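Calcium binding protein (Fasciola hepatica, PDB 5FX0) probably binds calcium ions as a whole protein, of which this chain is the dynein light chain-like domain, paired in a two-chain assembly. Local coordinates at residues Ile71-Tyr76 against Gly93-Leu98. Sequence-based numbering, arbitrary orientation.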
ATOM      1  N   ILE A  71       5.851  -1.235   1.360  1.00 37.63           N
ATOM      2  CA  ILE A  71       6.628  -0.784   2.492  1.00 37.09           C
ATOM      3  C   ILE A  71       6.428   0.701   2.582  1.00 38.86           C
ATOM      4  O   ILE A  71       6.442   1.400   1.561  1.00 40.08           O
ATOM      5  CB  ILE A  71       8.113  -1.122   2.347  1.00 36.76           C
ATOM      6  CG1 ILE A  71       8.288  -2.624   2.159  1.00 36.84           C
ATOM      7  CG2 ILE A  71       8.895  -0.702   3.585  1.00 34.71           C
ATOM      8  CD1 ILE A  71       9.733  -3.009   1.915  1.00 37.38           C
ATOM      9  N   LEU A  72       6.237   1.190   3.799  1.00 37.62           N
ATOM     10  CA  LEU A  72       6.082   2.604   3.989  1.00 42.54           C
ATOM     11  C   LEU A  72       6.537   3.086   5.332  1.00 43.46           C
ATOM     12  O   LEU A  72       6.885   2.315   6.196  1.00 46.27           O
ATOM     13  CB  LEU A  72       4.642   3.011   3.753  1.00 45.15           C
ATOM     14  CG  LEU A  72       3.626   2.415   4.712  1.00 48.70           C
ATOM     15  CD1 LEU A  72       2.795   3.513   5.344  1.00 50.32           C
ATOM     16  CD2 LEU A  72       2.746   1.449   3.945  1.00 53.19           C
ATOM     17  N   THR A  73       6.578   4.400   5.448  1.00 47.87           N
ATOM     18  CA  THR A  73       6.759   5.120   6.687  1.00 49.49           C
ATOM     19  C   THR A  73       5.617   6.114   6.645  1.00 47.84           C
ATOM     20  O   THR A  73       5.391   6.752   5.618  1.00 62.30           O
ATOM     21  CB  THR A  73       8.109   5.873   6.707  1.00 47.67           C
ATOM     22  OG1 THR A  73       8.031   7.028   5.863  1.00 57.96           O
ATOM     23  CG2 THR A  73       9.202   4.980   6.189  1.00 47.85           C
ATOM     24  N   GLY A  74       4.895   6.240   7.735  1.00 42.99           N
ATOM     25  CA  GLY A  74       3.810   7.197   7.823  1.00 44.13           C
ATOM     26  C   GLY A  74       2.586   6.451   8.257  1.00 43.51           C
ATOM     27  O   GLY A  74       2.697   5.428   8.914  1.00 47.34           O
ATOM     28  N   SER A  75       1.425   6.969   7.886  1.00 44.80           N
ATOM     29  CA  SER A  75       0.145   6.376   8.241  1.00 45.18           C
ATOM     30  C   SER A  75      -0.497   5.852   6.964  1.00 46.31           C
ATOM     31  O   SER A  75      -0.184   6.303   5.845  1.00 43.04           O
ATOM     32  CB  SER A  75      -0.746   7.432   8.881  1.00 51.24           C
ATOM     33  OG  SER A  75       0.034   8.405   9.577  1.00 54.32           O
ATOM     34  N   TYR A  76      -1.395   4.897   7.121  1.00 42.74           N
ATOM     35  CA  TYR A  76      -2.011   4.248   5.964  1.00 46.00           C
ATOM     36  C   TYR A  76      -3.400   3.770   6.340  1.00 44.02           C
ATOM     37  O   TYR A  76      -3.663   3.501   7.510  1.00 43.68           O
ATOM     38  CB  TYR A  76      -1.150   3.082   5.435  1.00 41.04           C
ATOM     39  CG  TYR A  76      -1.123   1.927   6.374  1.00 41.19           C
ATOM     40  CD1 TYR A  76      -0.244   1.897   7.444  1.00 43.75           C
ATOM     41  CD2 TYR A  76      -2.039   0.901   6.257  1.00 46.95           C
ATOM     42  CE1 TYR A  76      -0.257   0.850   8.347  1.00 44.39           C
ATOM     43  CE2 TYR A  76      -2.061  -0.156   7.159  1.00 45.08           C
ATOM     44  CZ  TYR A  76      -1.166  -0.168   8.197  1.00 44.72           C
ATOM     45  OH  TYR A  76      -1.191  -1.212   9.083  1.00 55.38           O
ATOM     46  N   GLY A  93      11.196  -1.041  13.044  1.00 45.04           N
ATOM     47  CA  GLY A  93      11.734   0.307  13.160  1.00 46.73           C
ATOM     48  C   GLY A  93      10.851   1.354  12.521  1.00 47.37           C
ATOM     49  O   GLY A  93       9.681   1.512  12.882  1.00 52.36           O
ATOM     50  N   ARG A  94      11.414   2.060  11.556  1.00 49.37           N
ATOM     51  CA  ARG A  94      10.687   3.100  10.827  1.00 50.13           C
ATOM     52  C   ARG A  94       9.828   2.579   9.675  1.00 46.11           C
ATOM     53  O   ARG A  94       8.936   3.285   9.190  1.00 49.96           O
ATOM     54  CB  ARG A  94      11.663   4.176  10.314  1.00 52.19           C
ATOM     55  CG  ARG A  94      12.626   3.785   9.208  1.00 56.95           C
ATOM     56  CD  ARG A  94      13.391   5.026   8.726  1.00 62.71           C
ATOM     57  NE  ARG A  94      14.215   4.742   7.557  1.00 69.84           N
ATOM     58  CZ  ARG A  94      15.385   4.084   7.569  1.00 74.74           C
ATOM     59  NH1 ARG A  94      15.925   3.627   8.704  1.00 69.81           N
ATOM     60  NH2 ARG A  94      16.028   3.881   6.421  1.00 75.28           N
ATOM     61  N   HIS A  95      10.119   1.371   9.216  1.00 42.42           N
ATOM     62  CA  HIS A  95       9.392   0.771   8.110  1.00 45.73           C
ATOM     63  C   HIS A  95       8.188  -0.056   8.547  1.00 44.98           C
ATOM     64  O   HIS A  95       8.241  -0.772   9.543  1.00 44.43           O
ATOM     65  CB  HIS A  95      10.340  -0.086   7.305  1.00 45.36           C
ATOM     66  CG  HIS A  95      11.455   0.702   6.717  1.00 48.38           C
ATOM     67  ND1 HIS A  95      11.239   1.721   5.814  1.00 52.91           N
ATOM     68  CD2 HIS A  95      12.788   0.660   6.932  1.00 50.09           C
ATOM     69  CE1 HIS A  95      12.394   2.257   5.478  1.00 52.68           C
ATOM     70  NE2 HIS A  95      13.348   1.634   6.148  1.00 54.47           N
ATOM     71  N   ILE A  96       7.110   0.077   7.780  1.00 44.04           N
ATOM     72  CA  ILE A  96       5.879  -0.682   7.954  1.00 40.20           C
ATOM     73  C   ILE A  96       5.811  -1.542   6.717  1.00 38.90           C
ATOM     74  O   ILE A  96       5.937  -1.029   5.616  1.00 37.70           O
ATOM     75  CB  ILE A  96       4.629   0.232   8.037  1.00 39.74           C
ATOM     76  CG1 ILE A  96       4.625   1.021   9.363  1.00 41.70           C
ATOM     77  CG2 ILE A  96       3.336  -0.577   7.883  1.00 38.08           C
ATOM     78  CD1 ILE A  96       3.747   2.263   9.353  1.00 45.13           C
ATOM     79  N   CYS A  97       5.623  -2.845   6.904  1.00 38.14           N
ATOM     80  CA  CYS A  97       5.392  -3.766   5.809  1.00 40.75           C
ATOM     81  C   CYS A  97       3.926  -4.201   5.763  1.00 36.73           C
ATOM     82  O   CYS A  97       3.416  -4.729   6.724  1.00 36.34           O
ATOM     83  CB  CYS A  97       6.304  -4.980   5.945  1.00 43.68           C
ATOM     84  SG  CYS A  97       6.070  -6.170   4.622  1.00 55.49           S
ATOM     85  N   LEU A  98       3.277  -3.956   4.636  1.00 36.45           N
ATOM     86  CA  LEU A  98       1.971  -4.482   4.328  1.00 41.52           C
ATOM     87  C   LEU A  98       2.154  -5.549   3.246  1.00 42.41           C
ATOM     88  O   LEU A  98       2.673  -5.260   2.184  1.00 45.29           O
ATOM     89  CB  LEU A  98       1.051  -3.377   3.799  1.00 42.37           C
ATOM     90  CG  LEU A  98       0.987  -2.074   4.590  1.00 45.27           C
ATOM     91  CD1 LEU A  98       0.062  -1.115   3.855  1.00 45.34           C
ATOM     92  CD2 LEU A  98       0.520  -2.272   6.039  1.00 44.81           C
TER
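With chi1 of 69°, Tyr76 sets its CG between backbone N and carbonyl carbon, which lays the ring across Leu98; chi1 of -49° in Leu98 sets CG anti to its carbonyl carbon, bringing both methyls against the tyrosine ring. Leu98 CD2 sits over one face of the Tyr76 ring, 3.8 Å from its centroid and 26° off the normal, a CH-pi contact. Leu98 CD1 touches Tyr76 CD2 and Leu72 CD2, the latter at 3.7 Å, while Ile96 CG2 comes obliquely to Tyr76 CE1 at 3.9 Å. Leu72 and Ile96 form an antiparallel hydrogen-bonded pair, Leu72 N to Ile96 O at 2.9 Å and Ile96 N to Leu72 O at 2.8 Å. This pairing places 67-72 beside 95-101 in the sheet of the dynein light chain fold. At Thr73-Gly74 the chain turns a corner, and 71-76 pairs antiparallel with a strand of the second subunit, extending the sheet across the dimer. Ile96 CD1 reaches the corner, 3.4 Å from Gly74 O. On the face carrying Ile71 and Cys97, Ile71 CG2 touches His95 CB at 4.0 Å, and Ile71 packs on helix 48-63. A hydrogen bond to Gln89 OE1 ties Tyr76 OH to strand 87-92.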